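Local coordinates for putative endo-1,4-beta-xylanase (Bacteroides thetaiotaomicron VPI-5482, PDB 5MSX), which probably hydrolyses glycosidic bonds as a family 43 glycoside hydrolase, consistent with arabinofuranosidase action on plant pectin, at residues I153-D161 with E200-Y211. Numbering follows the deposited sequence.
Sequences IDAEIFVDD and EGPIFFKRKGIY. With EDO (1,2-ethanediol), chain X.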
loop_
_atom_site.group_PDB
_atom_site.type_symbol
_atom_site.label_atom_id
_atom_site.label_comp_id
_atom_site.label_asym_id
_atom_site.label_seq_id
_atom_site.Cartn_x
_atom_site.Cartn_y
_atom_site.Cartn_z
ATOM N N ILE C 153 -6.080 -23.666 5.431
ATOM C CA ILE C 153 -5.295 -23.334 6.611
ATOM C C ILE C 153 -3.814 -23.090 6.271
ATOM O O ILE C 153 -3.358 -23.404 5.173
ATOM C CB ILE C 153 -5.338 -24.498 7.634
ATOM C CG1 ILE C 153 -4.685 -25.752 7.030
ATOM C CG2 ILE C 153 -6.783 -24.796 8.048
ATOM C CD1 ILE C 153 -4.578 -26.900 7.998
ATOM N N ASP C 154 -3.074 -22.600 7.272
ATOM C CA ASP C 154 -1.610 -22.547 7.239
ATOM C C ASP C 154 -1.077 -21.587 6.186
ATOM O O ASP C 154 -0.345 -22.011 5.297
ATOM C CB ASP C 154 -1.003 -23.955 6.996
ATOM C CG ASP C 154 -1.290 -24.934 8.124
ATOM O OD1 ASP C 154 -1.896 -24.528 9.132
ATOM O OD2 ASP C 154 -0.812 -26.103 8.021
ATOM N N ALA C 155 -1.438 -20.305 6.286
ATOM C CA ALA C 155 -0.990 -19.315 5.284
ATOM C C ALA C 155 0.511 -19.044 5.388
ATOM O O ALA C 155 1.068 -18.983 6.479
ATOM C CB ALA C 155 -1.729 -18.007 5.412
ATOM N N GLU C 156 1.118 -18.860 4.226
ATOM C CA GLU C 156 2.530 -18.475 4.076
ATOM C C GLU C 156 2.594 -17.385 2.985
ATOM O O GLU C 156 2.059 -17.576 1.878
ATOM C CB GLU C 156 3.314 -19.727 3.671
ATOM C CG GLU C 156 4.746 -19.554 3.204
ATOM C CD GLU C 156 5.734 -19.319 4.346
ATOM O OE1 GLU C 156 5.259 -18.987 5.471
ATOM O OE2 GLU C 156 6.980 -19.453 4.086
ATOM N N ILE C 157 3.242 -16.254 3.301
ATOM C CA ILE C 157 3.307 -15.097 2.391
ATOM C C ILE C 157 4.686 -14.954 1.751
ATOM O O ILE C 157 5.707 -15.151 2.418
ATOM C CB ILE C 157 2.927 -13.815 3.146
ATOM C CG1 ILE C 157 1.582 -13.991 3.873
ATOM C CG2 ILE C 157 2.841 -12.594 2.228
ATOM C CD1 ILE C 157 0.354 -14.125 2.989
ATOM N N PHE C 158 4.720 -14.661 0.453
ATOM C CA PHE C 158 5.963 -14.316 -0.228
ATOM C C PHE C 158 5.815 -13.003 -1.022
ATOM O O PHE C 158 4.831 -12.829 -1.753
ATOM C CB PHE C 158 6.372 -15.422 -1.173
ATOM C CG PHE C 158 7.621 -15.109 -1.957
ATOM C CD1 PHE C 158 8.866 -15.034 -1.310
ATOM C CD2 PHE C 158 7.563 -14.871 -3.334
ATOM C CE1 PHE C 158 10.018 -14.754 -2.033
ATOM C CE2 PHE C 158 8.718 -14.574 -4.065
ATOM C CZ PHE C 158 9.944 -14.513 -3.410
ATOM N N VAL C 159 6.784 -12.092 -0.904
ATOM C CA VAL C 159 6.808 -10.865 -1.775
ATOM C C VAL C 159 8.043 -10.938 -2.665
ATOM O O VAL C 159 9.158 -10.992 -2.161
ATOM C CB VAL C 159 6.824 -9.558 -0.957
ATOM C CG1 VAL C 159 6.700 -8.335 -1.868
ATOM C CG2 VAL C 159 5.699 -9.560 0.080
ATOM N N ASP C 160 7.855 -10.962 -3.978
ATOM C CA ASP C 160 8.982 -11.150 -4.889
ATOM C C ASP C 160 9.721 -9.802 -5.083
ATOM O O ASP C 160 9.243 -8.741 -4.619
ATOM C CB ASP C 160 8.494 -11.770 -6.222
ATOM C CG ASP C 160 9.547 -12.608 -6.932
ATOM O OD1 ASP C 160 10.740 -12.621 -6.534
ATOM O OD2 ASP C 160 9.158 -13.294 -7.914
ATOM N N ASP C 161 10.895 -9.860 -5.723
ATOM C CA ASP C 161 11.766 -8.686 -5.927
ATOM C C ASP C 161 11.050 -7.539 -6.682
ATOM O O ASP C 161 11.317 -6.371 -6.419
ATOM C CB ASP C 161 13.078 -9.076 -6.639
ATOM C CG ASP C 161 13.981 -9.988 -5.779
ATOM O OD1 ASP C 161 14.397 -9.576 -4.670
ATOM O OD2 ASP C 161 14.299 -11.123 -6.205
ATOM N N GLU C 200 0.275 -29.875 4.328
ATOM C CA GLU C 200 -0.007 -28.594 4.991
ATOM C C GLU C 200 1.298 -27.859 5.292
ATOM O O GLU C 200 2.328 -28.191 4.725
ATOM C CB GLU C 200 -0.872 -28.841 6.234
ATOM C CG GLU C 200 -0.221 -29.621 7.363
ATOM C CD GLU C 200 -1.217 -30.022 8.481
ATOM O OE1 GLU C 200 -2.420 -29.662 8.389
ATOM O OE2 GLU C 200 -0.805 -30.685 9.466
ATOM N N GLY C 201 1.250 -26.846 6.142
ATOM C CA GLY C 201 2.463 -26.142 6.568
ATOM C C GLY C 201 3.436 -25.708 5.476
ATOM O O GLY C 201 4.638 -25.888 5.631
ATOM N N PRO C 202 2.934 -25.108 4.390
ATOM C CA PRO C 202 3.885 -24.669 3.339
ATOM C C PRO C 202 4.930 -23.655 3.848
ATOM O O PRO C 202 4.640 -22.845 4.692
ATOM C CB PRO C 202 2.978 -24.030 2.281
ATOM C CG PRO C 202 1.698 -23.712 2.994
ATOM C CD PRO C 202 1.538 -24.741 4.069
ATOM N N ILE C 203 6.136 -23.775 3.343
ATOM C CA ILE C 203 7.215 -22.838 3.556
ATOM C C ILE C 203 7.667 -22.465 2.179
ATOM O O ILE C 203 7.825 -23.346 1.355
ATOM C CB ILE C 203 8.405 -23.504 4.324
ATOM C CG1 ILE C 203 7.955 -23.883 5.752
ATOM C CG2 ILE C 203 9.681 -22.634 4.288
ATOM C CD1 ILE C 203 8.976 -24.783 6.487
ATOM N N PHE C 204 7.848 -21.172 1.926
ATOM C CA PHE C 204 8.327 -20.692 0.627
ATOM C C PHE C 204 9.378 -19.617 0.833
ATOM O O PHE C 204 9.213 -18.696 1.667
ATOM C CB PHE C 204 7.177 -20.131 -0.220
ATOM C CG PHE C 204 7.582 -19.791 -1.619
ATOM C CD1 PHE C 204 8.118 -18.541 -1.915
ATOM C CD2 PHE C 204 7.451 -20.726 -2.645
ATOM C CE1 PHE C 204 8.509 -18.222 -3.205
ATOM C CE2 PHE C 204 7.849 -20.421 -3.927
ATOM C CZ PHE C 204 8.376 -19.153 -4.215
ATOM N N PHE C 205 10.462 -19.733 0.069
ATOM C CA PHE C 205 11.502 -18.713 0.047
ATOM C C PHE C 205 12.302 -18.745 -1.261
ATOM O O PHE C 205 12.284 -19.737 -2.022
ATOM C CB PHE C 205 12.427 -18.814 1.256
ATOM C CG PHE C 205 13.236 -20.066 1.288
ATOM C CD1 PHE C 205 12.713 -21.225 1.855
ATOM C CD2 PHE C 205 14.520 -20.109 0.742
ATOM C CE1 PHE C 205 13.473 -22.400 1.871
ATOM C CE2 PHE C 205 15.249 -21.301 0.736
ATOM C CZ PHE C 205 14.719 -22.433 1.289
ATOM N N LYS C 206 13.010 -17.643 -1.493
ATOM C CA LYS C 206 13.822 -17.454 -2.674
ATOM C C LYS C 206 15.279 -17.288 -2.233
ATOM O O LYS C 206 15.556 -16.467 -1.379
ATOM C CB LYS C 206 13.384 -16.202 -3.423
ATOM C CG LYS C 206 14.087 -15.998 -4.764
ATOM C CD LYS C 206 13.669 -14.682 -5.408
ATOM C CE LYS C 206 13.980 -14.647 -6.903
ATOM N NZ LYS C 206 13.402 -13.381 -7.408
ATOM N N ARG C 207 16.200 -18.034 -2.841
ATOM C CA ARG C 207 17.624 -17.872 -2.568
ATOM C C ARG C 207 18.443 -17.962 -3.860
ATOM O O ARG C 207 18.354 -18.966 -4.577
ATOM C CB ARG C 207 18.100 -18.937 -1.582
ATOM C CG ARG C 207 19.619 -18.959 -1.353
ATOM C CD ARG C 207 19.989 -20.007 -0.334
ATOM N NE ARG C 207 21.427 -20.100 -0.043
ATOM C CZ ARG C 207 22.317 -20.748 -0.800
ATOM N NH1 ARG C 207 21.985 -21.330 -1.959
ATOM N NH2 ARG C 207 23.574 -20.805 -0.397
ATOM N N LYS C 208 19.235 -16.917 -4.139
ATOM C CA LYS C 208 20.115 -16.871 -5.329
ATOM C C LYS C 208 19.383 -17.225 -6.611
ATOM O O LYS C 208 19.810 -18.084 -7.360
ATOM C CB LYS C 208 21.325 -17.795 -5.124
ATOM C CG LYS C 208 22.186 -17.340 -3.963
ATOM C CD LYS C 208 23.364 -18.247 -3.699
ATOM C CE LYS C 208 24.164 -17.687 -2.529
ATOM N NZ LYS C 208 25.533 -18.267 -2.430
ATOM N N GLY C 209 18.230 -16.593 -6.818
ATOM C CA GLY C 209 17.406 -16.826 -7.998
ATOM C C GLY C 209 16.588 -18.106 -8.060
ATOM O O GLY C 209 15.925 -18.335 -9.067
ATOM N N ILE C 210 16.624 -18.946 -7.018
ATOM C CA ILE C 210 15.859 -20.180 -6.990
ATOM C C ILE C 210 14.724 -20.051 -5.959
ATOM O O ILE C 210 14.938 -19.614 -4.833
ATOM C CB ILE C 210 16.757 -21.396 -6.668
ATOM C CG1 ILE C 210 17.953 -21.434 -7.631
ATOM C CG2 ILE C 210 15.965 -22.705 -6.725
ATOM C CD1 ILE C 210 18.930 -22.589 -7.392
ATOM N N TYR C 211 13.528 -20.416 -6.392
ATOM C CA TYR C 211 12.332 -20.473 -5.581
ATOM C C TYR C 211 12.181 -21.879 -4.989
ATOM O O TYR C 211 12.305 -22.865 -5.709
ATOM C CB TYR C 211 11.108 -20.146 -6.440
ATOM C CG TYR C 211 11.069 -18.765 -7.066
ATOM C CD1 TYR C 211 10.825 -17.620 -6.294
ATOM C CD2 TYR C 211 11.210 -18.601 -8.438
ATOM C CE1 TYR C 211 10.761 -16.369 -6.870
ATOM C CE2 TYR C 211 11.159 -17.340 -9.026
ATOM C CZ TYR C 211 10.925 -16.238 -8.248
ATOM O OH TYR C 211 10.824 -15.000 -8.842
HETATM C C1 EDO X . 13.149 -12.331 -2.123
HETATM O O1 EDO X . 13.422 -13.187 -1.006
HETATM C C2 EDO X . 12.396 -11.119 -1.601
HETATM O O2 EDO X . 11.904 -10.330 -2.687
HETATM O O HOH W 1 2.452 -22.400 6.562
HETATM O O HOH W 2 8.154 -16.440 1.567
#
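Phe204 drives its ring edge into the face of Phe158, an edge-to-face pair with planes at 65° and centroids 4.7 Å apart, at the tightly packed middle of a joint between neighbouring blades of the GH43 five-bladed beta-propeller. Strands 156-159 and 203-207, the first of their blades, run nearly parallel but are bridged by side chains and a water between Asp154 O and Pro202 O rather than by backbone pairing. Beside the rings, Glu156 bends at chi2 (77°), which brings OE2 to the backbone N of Phe204 at 2.9 Å in an almost straight bond. Toward the active site, Asp154 OD2 takes the N-H of Gly201, 2.9 Å from its N, on the anti side. The other end is polar and opens to solvent at Asp161: Lys206, fully extended, joins two carboxylates in one salt-bridge network, NZ meeting Asp160 OD1 (2.9 Å) and Asp161 OD2 (2.7 Å), while buried Tyr211 OH donates to Asp160 OD2 at 2.6 Å. Asp154 and Glu200 are the predicted pKa modulator and proton donor; Asp154 OD2 lies 3.9 Å from Glu200 OE1, a close approach of like charges, not a bond, and Tyr198 OH hydrogen-bonds OE1. This blade joint probably sets the spacing of these two predicted active-site carboxylates.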